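PDB 6P74: putative ATP-dependent endonuclease of the OLD family from Thermus scotoductus, which degrades linear or supercoiled double-stranded DNA in the 5'-to-3' direction, nicks and linearizes circular DNA, and has DNA-stimulated ATPase activity. Local coordinates for residues 427-432 / 473-478; 431-436 / 454-459; 375-380 / 407-412; 411-416 / 461-466. One frame throughout, in Å; residues are numbered along the deposited sequence.

Contact 1. Residues 427-432 / 473-478. With SM (samarium (III) ion), chain O.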
loop_
_atom_site.group_PDB
_atom_site.type_symbol
_atom_site.label_atom_id
_atom_site.label_comp_id
_atom_site.label_asym_id
_atom_site.label_seq_id
_atom_site.Cartn_x
_atom_site.Cartn_y
_atom_site.Cartn_z
ATOM N N VAL A 427 8.042 -36.655 1.757
ATOM C CA VAL A 427 8.256 -38.089 1.923
ATOM C C VAL A 427 8.138 -38.748 0.542
ATOM O O VAL A 427 7.308 -38.352 -0.286
ATOM C CB VAL A 427 7.253 -38.680 2.942
ATOM C CG1 VAL A 427 7.345 -40.205 3.006
ATOM C CG2 VAL A 427 7.464 -38.068 4.336
ATOM N N VAL A 428 8.993 -39.727 0.278
ATOM C CA VAL A 428 8.924 -40.538 -0.931
ATOM C C VAL A 428 8.371 -41.927 -0.583
ATOM O O VAL A 428 8.826 -42.566 0.379
ATOM C CB VAL A 428 10.305 -40.681 -1.592
ATOM C CG1 VAL A 428 10.162 -41.459 -2.870
ATOM C CG2 VAL A 428 10.950 -39.319 -1.848
ATOM N N VAL A 429 7.432 -42.423 -1.390
ATOM C CA VAL A 429 7.093 -43.848 -1.404
ATOM C C VAL A 429 7.223 -44.336 -2.834
ATOM O O VAL A 429 6.695 -43.705 -3.754
ATOM C CB VAL A 429 5.668 -44.161 -0.901
ATOM C CG1 VAL A 429 5.624 -45.546 -0.272
ATOM C CG2 VAL A 429 5.149 -43.094 0.022
ATOM N N HIS A 430 7.851 -45.492 -3.018
ATOM C CA HIS A 430 7.860 -46.118 -4.330
ATOM C C HIS A 430 7.983 -47.635 -4.178
ATOM O O HIS A 430 8.331 -48.160 -3.109
ATOM C CB HIS A 430 8.992 -45.549 -5.184
ATOM C CG HIS A 430 10.350 -45.913 -4.682
ATOM N ND1 HIS A 430 10.934 -47.128 -4.954
ATOM C CD2 HIS A 430 11.229 -45.238 -3.896
ATOM C CE1 HIS A 430 12.127 -47.176 -4.381
ATOM N NE2 HIS A 430 12.329 -46.042 -3.736
ATOM N N ASP A 431 7.727 -48.337 -5.277
ATOM C CA ASP A 431 7.870 -49.790 -5.298
ATOM C C ASP A 431 9.327 -50.193 -5.450
ATOM O O ASP A 431 10.132 -49.481 -6.053
ATOM C CB ASP A 431 7.051 -50.406 -6.449
ATOM C CG ASP A 431 5.531 -50.341 -6.206
ATOM O OD1 ASP A 431 5.145 -50.091 -5.054
ATOM O OD2 ASP A 431 4.726 -50.507 -7.160
ATOM N N GLU A 432 9.662 -51.369 -4.916
ATOM C CA GLU A 432 10.994 -51.910 -5.150
ATOM C C GLU A 432 11.144 -52.380 -6.595
ATOM O O GLU A 432 12.120 -52.034 -7.271
ATOM C CB GLU A 432 11.275 -53.048 -4.176
ATOM C CG GLU A 432 12.695 -53.631 -4.248
ATOM C CD GLU A 432 12.778 -54.967 -3.495
ATOM O OE1 GLU A 432 11.707 -55.482 -3.118
ATOM O OE2 GLU A 432 13.884 -55.519 -3.287
ATOM N N PHE A 473 10.228 -44.585 1.776
ATOM C CA PHE A 473 9.567 -45.846 2.102
ATOM C C PHE A 473 9.470 -46.701 0.842
ATOM O O PHE A 473 9.078 -46.203 -0.215
ATOM C CB PHE A 473 8.185 -45.574 2.704
ATOM C CG PHE A 473 8.249 -44.834 4.016
ATOM C CD1 PHE A 473 8.580 -43.488 4.053
ATOM C CD2 PHE A 473 8.064 -45.502 5.212
ATOM C CE1 PHE A 473 8.689 -42.808 5.261
ATOM C CE2 PHE A 473 8.145 -44.826 6.430
ATOM C CZ PHE A 473 8.452 -43.476 6.455
ATOM N N VAL A 474 9.828 -47.982 0.944
ATOM C CA VAL A 474 9.854 -48.845 -0.227
ATOM C C VAL A 474 8.815 -49.944 -0.059
ATOM O O VAL A 474 8.883 -50.726 0.894
ATOM C CB VAL A 474 11.239 -49.441 -0.480
ATOM C CG1 VAL A 474 11.175 -50.273 -1.751
ATOM C CG2 VAL A 474 12.306 -48.299 -0.611
ATOM N N VAL A 475 7.861 -50.011 -0.986
ATOM C CA VAL A 475 6.889 -51.107 -0.990
ATOM C C VAL A 475 7.503 -52.299 -1.717
ATOM O O VAL A 475 7.799 -52.212 -2.911
ATOM C CB VAL A 475 5.570 -50.690 -1.652
ATOM C CG1 VAL A 475 4.579 -51.863 -1.544
ATOM C CG2 VAL A 475 5.009 -49.456 -0.999
ATOM N N GLN A 476 7.693 -53.408 -0.998
ATOM C CA GLN A 476 8.332 -54.647 -1.468
ATOM C C GLN A 476 7.289 -55.727 -1.712
ATOM O O GLN A 476 6.568 -56.091 -0.767
ATOM C CB GLN A 476 9.312 -55.156 -0.410
ATOM C CG GLN A 476 10.280 -54.131 0.089
ATOM C CD GLN A 476 11.394 -54.787 0.849
ATOM O OE1 GLN A 476 11.288 -54.991 2.053
ATOM N NE2 GLN A 476 12.453 -55.173 0.143
ATOM N N PRO A 477 7.209 -56.314 -2.910
ATOM C CA PRO A 477 7.953 -55.909 -4.100
ATOM C C PRO A 477 7.300 -54.730 -4.800
ATOM O O PRO A 477 7.997 -54.034 -5.526
ATOM C CB PRO A 477 7.912 -57.146 -4.999
ATOM C CG PRO A 477 6.665 -57.898 -4.557
ATOM C CD PRO A 477 6.589 -57.652 -3.064
ATOM N N SER A 478 6.003 -54.510 -4.584
ATOM C CA SER A 478 5.294 -53.416 -5.247
ATOM C C SER A 478 3.939 -53.233 -4.588
ATOM O O SER A 478 3.411 -54.158 -3.971
ATOM C CB SER A 478 5.083 -53.698 -6.736
ATOM O OG SER A 478 4.243 -54.838 -6.880
HETATM SM SM SM O . 3.855 -50.084 -9.313
HETATM O O HOH W 1 5.287 -52.208 -9.727
#
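Phe473 and Glu432 bury the most surface where strands 426-431 and 472-475 pair in parallel, with Val429-Phe473, His430-Val474 and Asp431-Val475 as the bridged pairs. Phe473 N donates to Val428 O over 2.8 Å at 166°, while Phe473 O receives His430 N. With CG beside its own backbone N (chi1 -64°), the Phe473 ring brings CD1 to 3.7 Å from Val427 CG1 and takes Val428 O at its edge. The ladder runs on through Val475 N to His430 O and Glu432 N to Val475 O, the latter 2.9 Å. Glu432 lays CB on Val474 CG1 at 3.7 Å and extends to Gln476, whose NE2 makes a weak bond of 3.4 Å to Glu432 OE1, carboxylate and amide planes 52° apart. Asp431 sits against Ser478, its OD2 3.2 Å from Ser478 CB, and OD1 is held by Leu479 N; Ser478 OG caps the next helix at Ala481 N. Asp431 OD2 binds samarium at 2.4 Å, in a site shared with Glu480. Divided in this way, the Asp431 carboxylate has one oxygen fixed by a backbone amide and the other turned to the metal, consistent with its inferred part in the Toprim metal centre.

Contact 2. Residues 431-436 / 454-459. With SM (samarium (III) ion), chain O.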
loop_
_atom_site.group_PDB
_atom_site.type_symbol
_atom_site.label_atom_id
_atom_site.label_comp_id
_atom_site.label_asym_id
_atom_site.label_seq_id
_atom_site.Cartn_x
_atom_site.Cartn_y
_atom_site.Cartn_z
ATOM N N ASP A 431 7.727 -48.337 -5.277
ATOM C CA ASP A 431 7.870 -49.790 -5.298
ATOM C C ASP A 431 9.327 -50.193 -5.450
ATOM O O ASP A 431 10.132 -49.481 -6.053
ATOM C CB ASP A 431 7.051 -50.406 -6.449
ATOM C CG ASP A 431 5.531 -50.341 -6.206
ATOM O OD1 ASP A 431 5.145 -50.091 -5.054
ATOM O OD2 ASP A 431 4.726 -50.507 -7.160
ATOM N N GLU A 432 9.662 -51.369 -4.916
ATOM C CA GLU A 432 10.994 -51.910 -5.150
ATOM C C GLU A 432 11.144 -52.380 -6.595
ATOM O O GLU A 432 12.120 -52.034 -7.271
ATOM C CB GLU A 432 11.275 -53.048 -4.176
ATOM C CG GLU A 432 12.695 -53.631 -4.248
ATOM C CD GLU A 432 12.778 -54.967 -3.495
ATOM O OE1 GLU A 432 11.707 -55.482 -3.118
ATOM O OE2 GLU A 432 13.884 -55.519 -3.287
ATOM N N ASP A 433 10.196 -53.190 -7.080
ATOM C CA ASP A 433 10.189 -53.666 -8.470
ATOM C C ASP A 433 11.368 -54.577 -8.786
ATOM O O ASP A 433 11.914 -54.546 -9.887
ATOM C CB ASP A 433 10.140 -52.504 -9.451
ATOM C CG ASP A 433 8.757 -51.912 -9.544
ATOM O OD1 ASP A 433 7.791 -52.688 -9.376
ATOM O OD2 ASP A 433 8.622 -50.700 -9.788
ATOM N N VAL A 434 11.739 -55.407 -7.821
ATOM C CA VAL A 434 12.744 -56.444 -7.984
ATOM C C VAL A 434 12.038 -57.773 -7.779
ATOM O O VAL A 434 11.257 -57.922 -6.836
ATOM C CB VAL A 434 13.886 -56.252 -6.974
ATOM C CG1 VAL A 434 14.843 -57.474 -6.934
ATOM C CG2 VAL A 434 14.575 -54.912 -7.255
ATOM N N TRP A 435 12.284 -58.723 -8.668
ATOM C CA TRP A 435 11.501 -59.948 -8.671
ATOM C C TRP A 435 12.424 -61.152 -8.729
ATOM O O TRP A 435 13.453 -61.099 -9.401
ATOM C CB TRP A 435 10.546 -59.954 -9.871
ATOM C CG TRP A 435 9.671 -58.744 -9.861
ATOM C CD1 TRP A 435 9.869 -57.558 -10.544
ATOM C CD2 TRP A 435 8.480 -58.570 -9.093
ATOM N NE1 TRP A 435 8.868 -56.672 -10.241
ATOM C CE2 TRP A 435 8.000 -57.268 -9.356
ATOM C CE3 TRP A 435 7.773 -59.393 -8.207
ATOM C CZ2 TRP A 435 6.830 -56.773 -8.774
ATOM C CZ3 TRP A 435 6.627 -58.905 -7.630
ATOM C CH2 TRP A 435 6.166 -57.600 -7.906
ATOM N N PRO A 436 12.100 -62.248 -8.038
ATOM C CA PRO A 436 12.941 -63.441 -8.155
ATOM C C PRO A 436 12.930 -63.981 -9.577
ATOM O O PRO A 436 11.929 -63.901 -10.295
ATOM C CB PRO A 436 12.297 -64.428 -7.173
ATOM C CG PRO A 436 10.890 -63.964 -7.053
ATOM C CD PRO A 436 10.984 -62.473 -7.103
ATOM N N LYS A 454 18.755 -55.320 -11.593
ATOM C CA LYS A 454 19.869 -54.415 -11.318
ATOM C C LYS A 454 19.522 -52.976 -11.689
ATOM O O LYS A 454 19.842 -52.040 -10.943
ATOM C CB LYS A 454 21.143 -54.871 -12.046
ATOM C CG LYS A 454 21.705 -56.212 -11.568
ATOM C CD LYS A 454 21.464 -56.457 -10.077
ATOM C CE LYS A 454 21.463 -57.970 -9.717
ATOM N NZ LYS A 454 20.310 -58.775 -10.298
ATOM N N ALA A 455 18.876 -52.769 -12.835
ATOM C CA ALA A 455 18.462 -51.417 -13.206
ATOM C C ALA A 455 17.567 -50.804 -12.131
ATOM O O ALA A 455 17.793 -49.670 -11.686
ATOM C CB ALA A 455 17.746 -51.436 -14.557
ATOM N N GLU A 456 16.537 -51.546 -11.705
ATOM C CA GLU A 456 15.656 -51.060 -10.650
ATOM C C GLU A 456 16.425 -50.772 -9.366
ATOM O O GLU A 456 16.169 -49.764 -8.701
ATOM C CB GLU A 456 14.537 -52.070 -10.390
ATOM C CG GLU A 456 13.468 -52.106 -11.491
ATOM C CD GLU A 456 12.850 -50.743 -11.845
ATOM O OE1 GLU A 456 12.376 -50.019 -10.939
ATOM O OE2 GLU A 456 12.835 -50.401 -13.054
ATOM N N GLN A 457 17.381 -51.639 -9.007
ATOM C CA GLN A 457 18.139 -51.424 -7.782
ATOM C C GLN A 457 18.959 -50.149 -7.859
ATOM O O GLN A 457 19.066 -49.421 -6.870
ATOM C CB GLN A 457 19.008 -52.640 -7.491
ATOM C CG GLN A 457 18.161 -53.814 -6.945
ATOM C CD GLN A 457 18.940 -55.101 -6.835
ATOM O OE1 GLN A 457 19.877 -55.345 -7.604
ATOM N NE2 GLN A 457 18.564 -55.934 -5.864
ATOM N N GLU A 458 19.479 -49.839 -9.038
ATOM C CA GLU A 458 20.200 -48.594 -9.250
ATOM C C GLU A 458 19.271 -47.393 -9.109
ATOM O O GLU A 458 19.608 -46.418 -8.421
ATOM C CB GLU A 458 20.854 -48.624 -10.627
ATOM C CG GLU A 458 22.024 -47.693 -10.793
ATOM C CD GLU A 458 22.320 -47.414 -12.259
ATOM O OE1 GLU A 458 21.956 -46.312 -12.741
ATOM O OE2 GLU A 458 22.889 -48.310 -12.927
ATOM N N LYS A 459 18.089 -47.449 -9.745
ATOM C CA LYS A 459 17.113 -46.366 -9.592
ATOM C C LYS A 459 16.690 -46.187 -8.135
ATOM O O LYS A 459 16.499 -45.049 -7.677
ATOM C CB LYS A 459 15.869 -46.617 -10.443
ATOM C CG LYS A 459 16.086 -46.815 -11.908
ATOM C CD LYS A 459 14.767 -47.014 -12.583
ATOM C CE LYS A 459 14.904 -47.535 -13.993
ATOM N NZ LYS A 459 13.592 -48.130 -14.416
HETATM SM SM SM O . 3.855 -50.084 -9.313
HETATM O O HOH W 2 16.426 -54.789 -3.869
HETATM O O HOH W 1 5.287 -52.208 -9.727
#
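Glu456, on helix 443-467, lies against Asp433 in the loop that leaves strand 426-431, and no direct hydrogen bond joins the two segments. Starting at the helix, Glu456 CB stands 3.6 Å from Asp433 O, with Glu432 O a little farther off. Glu456 CG comes closer to the same carbonyl, 3.3 Å from Asp433 O. The chain then bends at chi2 (-53°), which folds the carboxylate back beside Asp433, so that CD passes near Asp433 CB. At the tip the two oxygens part company. Glu456 OE1 lies 3.7 Å from Asp433 CB and is held by a salt bridge to Lys409 NZ from helix 409-422; Glu456 OE2 takes Lys459 NZ at 2.8 Å, a salt bridge between residues three apart on the helix that meets the syn side but sits 34° out of the carboxylate plane. Beside this pair, Val434 and Gln457 cross at about a right angle, with Val434 CG2 on the Gln457 methylene carbon CG, and a water donates to Glu432 OE2 while accepting from Gln457 NE2 (3.1 Å from the water oxygen). Asp433 OD1 faces the other way, 2.6 Å from the oxygen of a water that is itself a ligand of the samarium. Asp433 OD2 and Glu456 OE1 are 4.0 Å apart, their carboxylate planes turned 78° from each other. Lys409 NZ, bonded to Glu456 and in a long, weak ion pair with Asp433 OD2, would probably ease the repulsion between these acids near the inferred metal site.

Contact 3. Residues 375-380 / 407-412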
loop_
_atom_site.group_PDB
_atom_site.type_symbol
_atom_site.label_atom_id
_atom_site.label_comp_id
_atom_site.label_asym_id
_atom_site.label_seq_id
_atom_site.Cartn_x
_atom_site.Cartn_y
_atom_site.Cartn_z
ATOM N N LEU A 375 5.658 -37.757 -2.336
ATOM C CA LEU A 375 6.058 -38.037 -3.716
ATOM C C LEU A 375 5.822 -39.517 -4.019
ATOM O O LEU A 375 6.399 -40.371 -3.343
ATOM C CB LEU A 375 7.538 -37.689 -3.914
ATOM C CG LEU A 375 7.884 -36.295 -3.379
ATOM C CD1 LEU A 375 9.329 -35.880 -3.735
ATOM C CD2 LEU A 375 6.866 -35.256 -3.920
ATOM N N VAL A 376 4.990 -39.823 -5.029
ATOM C CA VAL A 376 4.746 -41.201 -5.453
ATOM C C VAL A 376 5.027 -41.324 -6.956
ATOM O O VAL A 376 5.170 -40.326 -7.680
ATOM C CB VAL A 376 3.312 -41.691 -5.112
ATOM C CG1 VAL A 376 2.970 -41.418 -3.674
ATOM C CG2 VAL A 376 2.281 -41.052 -6.033
ATOM N N GLU A 377 5.119 -42.583 -7.417
ATOM C CA GLU A 377 5.506 -42.850 -8.802
ATOM C C GLU A 377 4.444 -42.421 -9.801
ATOM O O GLU A 377 4.764 -41.820 -10.836
ATOM C CB GLU A 377 5.805 -44.320 -9.020
ATOM C CG GLU A 377 7.019 -44.828 -8.296
ATOM C CD GLU A 377 7.138 -46.340 -8.401
ATOM O OE1 GLU A 377 7.507 -46.824 -9.483
ATOM O OE2 GLU A 377 6.821 -47.048 -7.422
ATOM N N GLY A 378 3.184 -42.755 -9.545
ATOM C CA GLY A 378 2.250 -42.807 -10.657
ATOM C C GLY A 378 0.813 -42.606 -10.238
ATOM O O GLY A 378 0.504 -42.380 -9.065
ATOM N N TYR A 379 -0.063 -42.669 -11.241
ATOM C CA TYR A 379 -1.465 -42.338 -11.021
ATOM C C TYR A 379 -2.098 -43.287 -10.008
ATOM O O TYR A 379 -2.757 -42.853 -9.052
ATOM C CB TYR A 379 -2.212 -42.376 -12.349
ATOM C CG TYR A 379 -3.692 -42.150 -12.205
ATOM C CD1 TYR A 379 -4.210 -40.865 -12.101
ATOM C CD2 TYR A 379 -4.574 -43.228 -12.160
ATOM C CE1 TYR A 379 -5.575 -40.653 -11.965
ATOM C CE2 TYR A 379 -5.924 -43.033 -12.023
ATOM C CZ TYR A 379 -6.425 -41.743 -11.932
ATOM O OH TYR A 379 -7.771 -41.563 -11.783
ATOM N N GLY A 380 -1.888 -44.592 -10.190
ATOM C CA GLY A 380 -2.405 -45.562 -9.235
ATOM C C GLY A 380 -1.895 -45.343 -7.820
ATOM O O GLY A 380 -2.621 -45.574 -6.850
ATOM N N GLY A 407 5.536 -39.367 -12.155
ATOM C CA GLY A 407 5.849 -39.926 -13.453
ATOM C C GLY A 407 6.958 -40.956 -13.454
ATOM O O GLY A 407 7.708 -41.049 -14.437
ATOM N N GLY A 408 7.099 -41.728 -12.374
ATOM C CA GLY A 408 8.070 -42.812 -12.318
ATOM C C GLY A 408 9.274 -42.413 -11.492
ATOM O O GLY A 408 9.356 -41.304 -10.958
ATOM N N LYS A 409 10.240 -43.334 -11.388
ATOM C CA LYS A 409 11.312 -43.133 -10.416
ATOM C C LYS A 409 12.212 -41.963 -10.809
ATOM O O LYS A 409 12.525 -41.107 -9.968
ATOM C CB LYS A 409 12.097 -44.428 -10.226
ATOM C CG LYS A 409 11.206 -45.511 -9.522
ATOM C CD LYS A 409 11.950 -46.824 -9.289
ATOM C CE LYS A 409 11.058 -47.832 -8.535
ATOM N NZ LYS A 409 11.729 -49.163 -8.409
ATOM N N ALA A 410 12.616 -41.893 -12.088
ATOM C CA ALA A 410 13.394 -40.749 -12.555
ATOM C C ALA A 410 12.652 -39.443 -12.302
ATOM O O ALA A 410 13.280 -38.421 -12.009
ATOM C CB ALA A 410 13.744 -40.901 -14.047
ATOM N N GLY A 411 11.321 -39.466 -12.385
ATOM C CA GLY A 411 10.538 -38.282 -12.066
ATOM C C GLY A 411 10.606 -37.927 -10.597
ATOM O O GLY A 411 10.585 -36.745 -10.236
ATOM N N ILE A 412 10.663 -38.944 -9.728
ATOM C CA ILE A 412 10.797 -38.700 -8.291
ATOM C C ILE A 412 12.137 -38.031 -7.983
ATOM O O ILE A 412 12.193 -37.038 -7.258
ATOM C CB ILE A 412 10.627 -40.006 -7.490
ATOM C CG1 ILE A 412 9.181 -40.477 -7.537
ATOM C CG2 ILE A 412 10.985 -39.778 -6.033
ATOM C CD1 ILE A 412 8.959 -41.818 -6.884
HETATM O O HOH W 3 9.001 -45.960 -11.825
#
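Glu377 O, just past the end of strand 372-376, accepts two successive amides of the turn that starts helix 409-422: Gly408 N at 2.8 Å and 144°, and Gly407 N at 2.9 Å in a weak bond bent to 121°. Both glycines have positive phi, a conformation in which a beta carbon would press on the preceding carbonyl oxygen, and Gly408 is the N-cap of the helix. The Glu377 side chain leaves with CG beside its own backbone N (chi1 -67°) and then runs extended alongside Lys409, the two pointing the same way. Their touch is made by Glu377 OE1 and the methylene carbon Lys409 CE, 3.8 Å apart; Lys409 NZ stays 4.9 Å from Glu377 OE1, beyond ion-pair distance. Each polar end has its own partner elsewhere: Glu377 OE2 accepts Asp431 N, while Lys409 NZ forms a salt bridge with Glu456. A water joins the two segments, donating to Glu377 OE1 over 2.9 Å and accepting weakly from Lys409 N. The apolar contact is made by Ile412, whose CD1 lies 3.8 Å from Glu377 CG and 4.0 Å from Val376 C. Glu377 is an inferred metal ligand, and the nearest atoms of its side chain and the samarium are about 5 Å apart. Strand 372-376 runs between strands 401-405 and 426-431 in the parallel Toprim sheet, and helix 409-422 forms the beta-alpha-beta crossover that passes over it, with Ile412 on Val428 and Leu375 touching Ile415 and Val416.

Contact 4. Residues 411-416 / 461-466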
loop_
_atom_site.group_PDB
_atom_site.type_symbol
_atom_site.label_atom_id
_atom_site.label_comp_id
_atom_site.label_asym_id
_atom_site.label_seq_id
_atom_site.Cartn_x
_atom_site.Cartn_y
_atom_site.Cartn_z
ATOM N N GLY A 411 11.321 -39.466 -12.385
ATOM C CA GLY A 411 10.538 -38.282 -12.066
ATOM C C GLY A 411 10.606 -37.927 -10.597
ATOM O O GLY A 411 10.585 -36.745 -10.236
ATOM N N ILE A 412 10.663 -38.944 -9.728
ATOM C CA ILE A 412 10.797 -38.700 -8.291
ATOM C C ILE A 412 12.137 -38.031 -7.983
ATOM O O ILE A 412 12.193 -37.038 -7.258
ATOM C CB ILE A 412 10.627 -40.006 -7.490
ATOM C CG1 ILE A 412 9.181 -40.477 -7.537
ATOM C CG2 ILE A 412 10.985 -39.778 -6.033
ATOM C CD1 ILE A 412 8.959 -41.818 -6.884
ATOM N N GLU A 413 13.232 -38.583 -8.506
ATOM C CA GLU A 413 14.532 -37.924 -8.400
ATOM C C GLU A 413 14.432 -36.436 -8.685
ATOM O O GLU A 413 14.972 -35.607 -7.944
ATOM C CB GLU A 413 15.523 -38.523 -9.388
ATOM C CG GLU A 413 16.081 -39.831 -9.061
ATOM C CD GLU A 413 17.356 -40.026 -9.828
ATOM O OE1 GLU A 413 18.344 -39.330 -9.501
ATOM O OE2 GLU A 413 17.357 -40.819 -10.792
ATOM N N LEU A 414 13.761 -36.078 -9.783
ATOM C CA LEU A 414 13.704 -34.676 -10.168
ATOM C C LEU A 414 13.024 -33.852 -9.087
ATOM O O LEU A 414 13.573 -32.851 -8.623
ATOM C CB LEU A 414 12.990 -34.526 -11.511
ATOM C CG LEU A 414 12.891 -33.126 -12.115
ATOM C CD1 LEU A 414 14.260 -32.435 -12.102
ATOM C CD2 LEU A 414 12.412 -33.266 -13.536
ATOM N N ILE A 415 11.838 -34.283 -8.645
ATOM C CA ILE A 415 11.072 -33.496 -7.685
ATOM C C ILE A 415 11.774 -33.475 -6.337
ATOM O O ILE A 415 11.740 -32.466 -5.622
ATOM C CB ILE A 415 9.632 -34.037 -7.545
ATOM C CG1 ILE A 415 8.920 -34.088 -8.889
ATOM C CG2 ILE A 415 8.835 -33.187 -6.554
ATOM C CD1 ILE A 415 8.968 -32.806 -9.636
ATOM N N VAL A 416 12.385 -34.603 -5.945
ATOM C CA VAL A 416 13.198 -34.623 -4.731
ATOM C C VAL A 416 14.292 -33.554 -4.797
ATOM O O VAL A 416 14.496 -32.791 -3.846
ATOM C CB VAL A 416 13.794 -36.018 -4.500
ATOM C CG1 VAL A 416 15.047 -35.911 -3.620
ATOM C CG2 VAL A 416 12.776 -36.907 -3.826
ATOM N N GLN A 461 18.516 -46.901 -5.525
ATOM C CA GLN A 461 19.664 -46.345 -4.821
ATOM C C GLN A 461 19.822 -44.857 -5.101
ATOM O O GLN A 461 20.204 -44.096 -4.207
ATOM C CB GLN A 461 20.939 -47.104 -5.207
ATOM C CG GLN A 461 22.161 -46.685 -4.422
ATOM C CD GLN A 461 21.869 -46.584 -2.920
ATOM O OE1 GLN A 461 21.993 -45.507 -2.327
ATOM N NE2 GLN A 461 21.468 -47.703 -2.304
ATOM N N ARG A 462 19.533 -44.413 -6.321
ATOM C CA ARG A 462 19.656 -42.984 -6.592
ATOM C C ARG A 462 18.614 -42.184 -5.817
ATOM O O ARG A 462 18.924 -41.116 -5.274
ATOM C CB ARG A 462 19.540 -42.706 -8.074
ATOM C CG ARG A 462 20.655 -43.267 -8.950
ATOM C CD ARG A 462 20.247 -43.119 -10.441
ATOM N NE ARG A 462 20.059 -41.699 -10.730
ATOM C CZ ARG A 462 21.048 -40.827 -10.965
ATOM N NH1 ARG A 462 22.316 -41.231 -10.978
ATOM N NH2 ARG A 462 20.774 -39.543 -11.194
ATOM N N ILE A 463 17.388 -42.707 -5.715
ATOM C CA ILE A 463 16.362 -42.041 -4.919
ATOM C C ILE A 463 16.800 -41.944 -3.463
ATOM O O ILE A 463 16.567 -40.936 -2.783
ATOM C CB ILE A 463 15.015 -42.779 -5.073
ATOM C CG1 ILE A 463 14.381 -42.398 -6.411
ATOM C CG2 ILE A 463 14.083 -42.422 -3.917
ATOM C CD1 ILE A 463 13.340 -43.395 -6.905
ATOM N N GLN A 464 17.426 -42.997 -2.958
ATOM C CA GLN A 464 17.876 -43.020 -1.576
ATOM C C GLN A 464 19.009 -42.019 -1.346
ATOM O O GLN A 464 19.087 -41.379 -0.287
ATOM C CB GLN A 464 18.312 -44.444 -1.245
ATOM C CG GLN A 464 18.742 -44.645 0.131
ATOM C CD GLN A 464 17.851 -45.614 0.853
ATOM O OE1 GLN A 464 16.654 -45.752 0.545
ATOM N NE2 GLN A 464 18.421 -46.296 1.827
ATOM N N ALA A 465 19.888 -41.863 -2.335
ATOM C CA ALA A 465 20.996 -40.925 -2.222
ATOM C C ALA A 465 20.504 -39.482 -2.201
ATOM O O ALA A 465 20.988 -38.671 -1.406
ATOM C CB ALA A 465 21.984 -41.135 -3.375
ATOM N N CYS A 466 19.542 -39.128 -3.053
ATOM C CA CYS A 466 19.152 -37.726 -3.017
ATOM C C CYS A 466 18.163 -37.446 -1.888
ATOM O O CYS A 466 18.284 -36.421 -1.214
ATOM C CB CYS A 466 18.603 -37.273 -4.364
ATOM S SG CYS A 466 17.299 -38.325 -5.089
#
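Glu413 and Arg462 meet between two side-by-side helices as crossed flat groups, the carboxylate and guanidinium planes 60° apart. Arg462 NE gives a nearly straight bond to Glu413 OE2, 2.8 Å at 176°, with the oxygen in the guanidinium plane but the nitrogen on the syn side and tilted from the carboxylate plane. Arg462 NH2 reaches the other oxygen, Glu413 OE1, at 3.0 Å in a weaker, bent bond. The turn at chi3 of the arginine swings NE and NH2 onto the glutamate, whose chain is extended beyond CG. Glu413 OE2 also forms a salt bridge with Arg353 NH1 of helix 341-355, so two arginines gather round one buried carboxylate; since that helix falls in the part assigned to the ATPase domain, the charge cluster joins it to the Toprim domain. In the Toprim fold helices 409-422 and 443-467 are connections between successive parallel strands, and they cover the same face of the sheet: Ile412 rests on Val428, and Ile463 on His430. Here the axes of the two segments run almost parallel, 7° apart and 9.6 Å from each other. Beneath the salt bridge the packing is apolar. Ile463 CG1 comes within 4.1 Å of the methylene carbon Glu413 CG, the side chains crossing obliquely, and is 4.3 Å from Ile412 CG2. One turn on, Cys466 SG, set between its own backbone N and carbonyl carbon, lies 3.6 Å from Val416 CG1.

Overall arrangement
From the N terminus, contact 3 closes first, bringing the end of strand 372-376 to the start of helix 409-422. Contact 4 opens on that same helix, sharing Gly411 and Ile412 with contact 3, and closes at 461-466 on helix 443-467. Contact 1 opens in between, on strand 426-431, and closes at 473-478, beyond the far end of contact 4, so these two cross. Contact 2 begins where the first segment of contact 1 ends, sharing Asp431 and Glu432, and closes at 454-459, so it nests within both contacts 1 and 4. Contacts 1 and 3 reach neighbouring strands of one sheet, contact 4 joins two helices over it, and contact 2 ties the metal-edge loop to the longer helix.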